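Local coordinates for reducing-end xylose-releasing exo-oligoxylanase Rex8A (Paenibacillus barcinonensis, PDB 6SUD), which hydrolyses linear and branched xylooligosaccharides from their reducing ends, releasing xylose during the breakdown of xylan, at residues Gln154-Ala157 with Arg158-Leu161; Leu161-Cys164 with Leu165-Glu169; Asn291-Gln294 with Ala295-Asp299. The protein carries 1 engineered substitution. All coordinates share one frame; numbering follows the deposited sequence.

Contacts 1 and 2 are successive parts of one helix, 153-170, joined through Leu161, which belongs to both; their centres are 11 Å apart. Contact 3 lies later in the chain, near the end of helix 285-297, on the opposite side of the chain's centre. Its centre is 39 Å from those of the other two, and its nearest atoms are about 26 Å from theirs. All three belong to the helical scaffold of a family 8 glycosidase, an (alpha/alpha)6 barrel, and lie away from the xylose-binding pocket with Glu70 and Asp265. In contact 2 the side chain of Cys164 is about 14 Å from a bound beta-D-xylopyranose.

Contact 1: Gln154-Ala157 with Arg158-Leu161; sequences QAQA and RKIL
Gln154 and Arg158, one helical turn apart, run side by side in the same direction. Their amide and guanidinium planes are 28° apart and stacked, with Gln154 NE2 over one guanidinium face near its rim. The 3.0 Å approach of Gln154 NE2 to Arg158 NH1 brings two donors together and is doubtful as modelled. Arg158 spends its NE on Tyr209 O. Beneath the side chains the backbone is regular: Arg158 N gives a 3.0 Å bond to Gln154 O, and Leu161 N one of 3.1 Å to Ala157 O.

The looser side carries exposed Ala155 and the end of the extended Lys159, whose CG is anti to the backbone N (chi1 180°), carrying its amine outward and back toward the N-terminal side of the helix. There a water bridges it to the buried Gln156: the water donates to Gln156 OE1 at 2.7 Å and accepts from Lys159 NZ, while Gln156 NE2 binds Asp152. The closely packed side faces the protein: Ala157 and Leu161 pack on Phe138 of helix 127-144, Leu161 also reaching Ala134, whereas Ile160 turns to Phe110 in a loop.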
loop_
_atom_site.group_PDB
_atom_site.type_symbol
_atom_site.label_atom_id
_atom_site.label_comp_id
_atom_site.label_asym_id
_atom_site.label_seq_id
_atom_site.Cartn_x
_atom_site.Cartn_y
_atom_site.Cartn_z
ATOM N N GLN A 154 16.604 8.882 6.291
ATOM C CA GLN A 154 17.338 7.783 5.599
ATOM C C GLN A 154 17.786 6.749 6.633
ATOM O O GLN A 154 17.555 5.552 6.397
ATOM C CB GLN A 154 18.548 8.284 4.806
ATOM C CG GLN A 154 19.164 7.216 3.916
ATOM C CD GLN A 154 20.471 7.668 3.305
ATOM O OE1 GLN A 154 20.540 8.027 2.135
ATOM N NE2 GLN A 154 21.524 7.670 4.105
ATOM N N ALA A 155 18.396 7.180 7.742
ATOM C CA ALA A 155 18.904 6.250 8.784
ATOM C C ALA A 155 17.725 5.529 9.455
ATOM O O ALA A 155 17.861 4.328 9.798
ATOM C CB ALA A 155 19.765 6.980 9.780
ATOM N N GLN A 156 16.593 6.218 9.620
ATOM C CA GLN A 156 15.349 5.630 10.185
ATOM C C GLN A 156 14.844 4.528 9.248
ATOM O O GLN A 156 14.546 3.445 9.739
ATOM C CB GLN A 156 14.279 6.701 10.429
ATOM C CG GLN A 156 14.632 7.712 11.527
ATOM C CD GLN A 156 14.751 7.115 12.911
ATOM O OE1 GLN A 156 14.149 6.088 13.232
ATOM N NE2 GLN A 156 15.528 7.772 13.761
ATOM N N ALA A 157 14.785 4.775 7.938
ATOM C CA ALA A 157 14.367 3.772 6.929
ATOM C C ALA A 157 15.258 2.533 7.016
ATOM O O ALA A 157 14.710 1.400 7.005
ATOM C CB ALA A 157 14.429 4.347 5.537
ATOM N N ARG A 158 16.575 2.746 7.054
ATOM C CA ARG A 158 17.605 1.669 7.017
ATOM C C ARG A 158 17.508 0.813 8.275
ATOM O O ARG A 158 17.698 -0.407 8.171
ATOM C CB ARG A 158 19.005 2.263 6.870
ATOM C CG ARG A 158 19.291 2.695 5.442
ATOM C CD ARG A 158 20.559 3.503 5.293
ATOM N NE ARG A 158 20.902 3.655 3.887
ATOM C CZ ARG A 158 21.957 4.319 3.436
ATOM N NH1 ARG A 158 22.784 4.905 4.293
ATOM N NH2 ARG A 158 22.177 4.396 2.135
ATOM N N LYS A 159 17.225 1.450 9.405
ATOM C CA LYS A 159 16.981 0.785 10.710
ATOM C C LYS A 159 15.778 -0.165 10.620
ATOM O O LYS A 159 15.879 -1.301 11.112
ATOM C CB LYS A 159 16.734 1.863 11.761
ATOM C CG LYS A 159 16.463 1.377 13.168
ATOM C CD LYS A 159 16.296 2.545 14.115
ATOM C CE LYS A 159 15.694 2.145 15.439
ATOM N NZ LYS A 159 15.908 3.204 16.447
ATOM N N ILE A 160 14.659 0.296 10.054
ATOM C CA ILE A 160 13.448 -0.558 9.872
ATOM C C ILE A 160 13.829 -1.765 9.004
ATOM O O ILE A 160 13.564 -2.916 9.423
ATOM C CB ILE A 160 12.278 0.249 9.271
ATOM C CG1 ILE A 160 11.881 1.409 10.183
ATOM C CG2 ILE A 160 11.103 -0.677 8.966
ATOM C CD1 ILE A 160 10.791 2.308 9.622
ATOM N N LEU A 161 14.438 -1.534 7.839
ATOM C CA LEU A 161 14.700 -2.612 6.849
ATOM C C LEU A 161 15.808 -3.540 7.375
ATOM O O LEU A 161 15.778 -4.733 7.032
ATOM C CB LEU A 161 15.075 -2.009 5.493
ATOM C CG LEU A 161 13.954 -1.293 4.740
ATOM C CD1 LEU A 161 14.408 -0.948 3.332
ATOM C CD2 LEU A 161 12.687 -2.135 4.695
HETATM O O HOH W 1 13.954 4.887 15.654
#

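Contact 2: Leu161-Cys164 with Leu165-Glu169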
loop_
_atom_site.group_PDB
_atom_site.type_symbol
_atom_site.label_atom_id
_atom_site.label_comp_id
_atom_site.label_asym_id
_atom_site.label_seq_id
_atom_site.Cartn_x
_atom_site.Cartn_y
_atom_site.Cartn_z
ATOM N N LEU A 161 14.438 -1.534 7.839
ATOM C CA LEU A 161 14.700 -2.612 6.849
ATOM C C LEU A 161 15.808 -3.540 7.375
ATOM O O LEU A 161 15.778 -4.733 7.032
ATOM C CB LEU A 161 15.075 -2.009 5.493
ATOM C CG LEU A 161 13.954 -1.293 4.740
ATOM C CD1 LEU A 161 14.408 -0.948 3.332
ATOM C CD2 LEU A 161 12.687 -2.135 4.695
ATOM N N HIS A 162 16.738 -3.033 8.185
ATOM C CA HIS A 162 17.725 -3.898 8.894
ATOM C C HIS A 162 16.986 -4.934 9.753
ATOM O O HIS A 162 17.279 -6.142 9.615
ATOM C CB HIS A 162 18.693 -3.096 9.764
ATOM C CG HIS A 162 19.589 -4.000 10.537
ATOM N ND1 HIS A 162 20.626 -4.667 9.936
ATOM C CD2 HIS A 162 19.571 -4.401 11.830
ATOM C CE1 HIS A 162 21.232 -5.425 10.827
ATOM N NE2 HIS A 162 20.599 -5.287 11.995
ATOM N N ALA A 163 16.066 -4.486 10.616
ATOM C CA ALA A 163 15.287 -5.372 11.508
ATOM C C ALA A 163 14.456 -6.336 10.646
ATOM O O ALA A 163 14.419 -7.537 10.950
ATOM C CB ALA A 163 14.450 -4.559 12.456
ATOM N N CYS A 164 13.866 -5.846 9.552
ATOM C CA CYS A 164 13.028 -6.658 8.631
ATOM C C CYS A 164 13.785 -7.903 8.158
ATOM O O CYS A 164 13.149 -8.952 8.000
ATOM C CB CYS A 164 12.606 -5.851 7.415
ATOM S SG CYS A 164 11.307 -4.651 7.804
ATOM N N LEU A 165 15.090 -7.792 7.901
ATOM C CA LEU A 165 15.873 -8.937 7.375
ATOM C C LEU A 165 16.641 -9.658 8.486
ATOM O O LEU A 165 16.884 -10.860 8.300
ATOM C CB LEU A 165 16.828 -8.456 6.283
ATOM C CG LEU A 165 16.167 -7.817 5.065
ATOM C CD1 LEU A 165 17.192 -7.641 3.956
ATOM C CD2 LEU A 165 14.973 -8.642 4.582
ATOM N N HIS A 166 16.992 -8.980 9.583
ATOM C CA HIS A 166 18.010 -9.485 10.543
ATOM C C HIS A 166 17.471 -9.623 11.967
ATOM O O HIS A 166 18.296 -9.900 12.860
ATOM C CB HIS A 166 19.234 -8.569 10.517
ATOM C CG HIS A 166 19.876 -8.492 9.177
ATOM N ND1 HIS A 166 20.528 -9.572 8.612
ATOM C CD2 HIS A 166 19.971 -7.479 8.294
ATOM C CE1 HIS A 166 21.006 -9.218 7.429
ATOM N NE2 HIS A 166 20.681 -7.939 7.219
ATOM N N GLN A 167 16.163 -9.451 12.184
ATOM C CA GLN A 167 15.545 -9.578 13.531
ATOM C C GLN A 167 15.922 -10.932 14.153
ATOM O O GLN A 167 16.155 -10.944 15.374
ATOM C CB GLN A 167 14.026 -9.401 13.470
ATOM C CG GLN A 167 13.356 -9.292 14.827
ATOM C CD GLN A 167 13.643 -7.987 15.527
ATOM O OE1 GLN A 167 14.623 -7.858 16.270
ATOM N NE2 GLN A 167 12.778 -7.007 15.311
ATOM N N GLY A 168 15.978 -12.019 13.374
ATOM C CA GLY A 168 16.281 -13.369 13.896
ATOM C C GLY A 168 17.671 -13.472 14.507
ATOM O O GLY A 168 17.910 -14.417 15.277
ATOM N N GLU A 169 18.560 -12.541 14.158
ATOM C CA GLU A 169 19.979 -12.534 14.597
ATOM C C GLU A 169 20.094 -11.742 15.902
ATOM O O GLU A 169 20.970 -12.083 16.706
ATOM C CB GLU A 169 20.851 -12.011 13.451
ATOM C CG GLU A 169 20.832 -12.948 12.249
ATOM C CD GLU A 169 21.220 -12.372 10.897
ATOM O OE1 GLU A 169 21.576 -11.191 10.857
ATOM O OE2 GLU A 169 21.164 -13.115 9.888
#
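His162 and His166 meet one turn apart, their side chains crossing at about a right angle and their ring planes inclined at 32° in an oblique aromatic pair. His166 CB sits over one face of the His162 ring, a CH-pi contact 4.0 Å from its centroid, and His162 ND1 approaches His166 CD2 at 3.3 Å. With CG of His162 anti to the backbone N (chi1 175°), its ring is carried along the helix toward the next turn.

Both ring nitrogens of His166 are engaged. ND1 donates to Glu169 OE1 at 3.0 Å, a bent bond reaching the oxygen from 37° above the carboxylate plane, and NE2 pairs with Asp214. Two carboxylates at one imidazole would probably favour its doubly protonated form.

These residues form the last part of helix 153-170 in the family's (alpha/alpha)6 barrel, where regular pairing gives way to a kink. Leu165 N bonds to Leu161 O at 3.3 Å and only weakly to His162 O, which accepts His166 N at 2.9 Å; Ala163 O takes Gln167 N at 2.9 Å and a weak bond from His166 N. The amides of Gly168 and Glu169 have no bond to the turn before, but Glu169 N finds His166 O at 3.0 Å. The buried Gln167 side chain, bent at chi2, gives its NE2 to Lys107 O, and the backbone of Cys164 is hydrogen-bonded to Met176.

Contact 3: Asn291-Gln294 with Ala295-Asp299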
loop_
_atom_site.group_PDB
_atom_site.type_symbol
_atom_site.label_atom_id
_atom_site.label_comp_id
_atom_site.label_asym_id
_atom_site.label_seq_id
_atom_site.Cartn_x
_atom_site.Cartn_y
_atom_site.Cartn_z
ATOM N N ASN A 291 -5.663 -6.304 -17.337
ATOM C CA ASN A 291 -6.804 -6.495 -18.280
ATOM C C ASN A 291 -7.837 -7.473 -17.681
ATOM O O ASN A 291 -9.052 -7.245 -17.859
ATOM C CB ASN A 291 -6.323 -6.991 -19.649
ATOM C CG ASN A 291 -5.503 -5.970 -20.413
ATOM O OD1 ASN A 291 -5.572 -4.779 -20.146
ATOM N ND2 ASN A 291 -4.727 -6.417 -21.381
ATOM N N ARG A 292 -7.371 -8.557 -17.053
ATOM C CA ARG A 292 -8.234 -9.657 -16.546
ATOM C C ARG A 292 -9.099 -9.150 -15.411
ATOM O O ARG A 292 -10.334 -9.340 -15.484
ATOM C CB ARG A 292 -7.440 -10.850 -16.009
ATOM C CG ARG A 292 -6.853 -11.689 -17.117
ATOM C CD ARG A 292 -6.303 -13.030 -16.700
ATOM N NE ARG A 292 -5.598 -13.531 -17.883
ATOM C CZ ARG A 292 -4.293 -13.782 -17.980
ATOM N NH1 ARG A 292 -3.486 -13.631 -16.941
ATOM N NH2 ARG A 292 -3.798 -14.227 -19.120
ATOM N N ILE A 293 -8.483 -8.519 -14.412
ATOM C CA ILE A 293 -9.288 -8.057 -13.247
ATOM C C ILE A 293 -10.263 -6.982 -13.727
ATOM O O ILE A 293 -11.403 -7.018 -13.267
ATOM C CB ILE A 293 -8.425 -7.638 -12.043
ATOM C CG1 ILE A 293 -9.252 -7.745 -10.760
ATOM C CG2 ILE A 293 -7.792 -6.273 -12.246
ATOM C CD1 ILE A 293 -8.499 -7.424 -9.485
ATOM N N GLN A 294 -9.875 -6.099 -14.658
ATOM C CA GLN A 294 -10.815 -5.057 -15.171
ATOM C C GLN A 294 -11.949 -5.723 -15.956
ATOM O O GLN A 294 -13.087 -5.321 -15.791
ATOM C CB GLN A 294 -10.093 -4.007 -16.011
ATOM C CG GLN A 294 -9.402 -2.957 -15.155
ATOM C CD GLN A 294 -8.875 -1.803 -15.968
ATOM O OE1 GLN A 294 -8.769 -1.862 -17.196
ATOM N NE2 GLN A 294 -8.565 -0.721 -15.275
ATOM N N ALA A 295 -11.636 -6.701 -16.802
ATOM C CA ALA A 295 -12.644 -7.511 -17.519
ATOM C C ALA A 295 -13.595 -8.148 -16.495
ATOM O O ALA A 295 -14.825 -8.103 -16.731
ATOM C CB ALA A 295 -11.965 -8.539 -18.381
ATOM N N PHE A 296 -13.066 -8.711 -15.396
ATOM C CA PHE A 296 -13.894 -9.396 -14.366
ATOM C C PHE A 296 -14.941 -8.421 -13.815
ATOM O O PHE A 296 -16.084 -8.845 -13.667
ATOM C CB PHE A 296 -13.080 -10.003 -13.216
ATOM C CG PHE A 296 -13.950 -10.749 -12.232
ATOM C CD1 PHE A 296 -14.410 -12.037 -12.495
ATOM C CD2 PHE A 296 -14.365 -10.136 -11.069
ATOM C CE1 PHE A 296 -15.242 -12.688 -11.592
ATOM C CE2 PHE A 296 -15.225 -10.771 -10.184
ATOM C CZ PHE A 296 -15.643 -12.056 -10.439
ATOM N N PHE A 297 -14.586 -7.160 -13.578
ATOM C CA PHE A 297 -15.480 -6.168 -12.915
ATOM C C PHE A 297 -16.151 -5.238 -13.934
ATOM O O PHE A 297 -16.870 -4.323 -13.496
ATOM C CB PHE A 297 -14.715 -5.379 -11.850
ATOM C CG PHE A 297 -14.458 -6.216 -10.628
ATOM C CD1 PHE A 297 -15.504 -6.636 -9.825
ATOM C CD2 PHE A 297 -13.175 -6.652 -10.328
ATOM C CE1 PHE A 297 -15.274 -7.430 -8.713
ATOM C CE2 PHE A 297 -12.950 -7.458 -9.227
ATOM C CZ PHE A 297 -13.996 -7.857 -8.426
ATOM N N SER A 298 -15.972 -5.467 -15.236
ATOM C CA SER A 298 -16.405 -4.507 -16.286
ATOM C C SER A 298 -17.923 -4.279 -16.220
ATOM O O SER A 298 -18.333 -3.112 -16.350
ATOM C CB SER A 298 -15.969 -4.936 -17.649
ATOM O OG SER A 298 -16.499 -6.196 -17.979
ATOM N N ASP A 299 -18.710 -5.342 -16.010
ATOM C CA ASP A 299 -20.197 -5.288 -16.061
ATOM C C ASP A 299 -20.811 -5.416 -14.668
ATOM O O ASP A 299 -22.010 -5.799 -14.587
ATOM C CB ASP A 299 -20.778 -6.434 -16.890
ATOM C CG ASP A 299 -20.640 -6.233 -18.382
ATOM O OD1 ASP A 299 -20.526 -5.070 -18.800
ATOM O OD2 ASP A 299 -20.676 -7.239 -19.108
#
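Ile293 and Phe297, one turn apart near the end of helix 285-297, cross obliquely, CG1 of the isoleucine lying 4.0 Å from Phe297 CE2. In Ile293 the CG1 branch is anti to the backbone N (chi1 -156°), which leaves CG2 in the more hindered place between N and the carbonyl carbon. Phe297 instead has CG anti to its carbonyl carbon (chi1 -74°), and lays its ring beside the isoleucine. The adjacent Phe296 brings CD2 over the centre of the Phe297 ring, 3.4 Å above its plane.

The backbone is less regular here than in the preceding turn. Phe296 N gives a 2.8 Å bond to Arg292 O, but Phe297 N divides between Ile293 O at 3.2 Å and a weak bond to Gln294 O. Ser298 then folds back: both its N and OG donate to Ala295 O from the same face of the carbonyl, OG at 2.8 Å.

Replacing Phe297 by an alanine would probably leave Ile293 CG1 and Phe296 CD2 without the ring they pack on, opening a gap beside buried Ile293. That ring also meets Tyr305 edge-to-face and packs on Leu325 of helix 322-331 and Phe344 of helix 341-349. Gln294, extended beyond CG, lies against helix 341-349 too and gives its NE2 to Asn329 O of helix 322-331. Phe296 meets Tyr308 of strand 306-308 edge-to-face, and the Phe297 ring touches the same tyrosine.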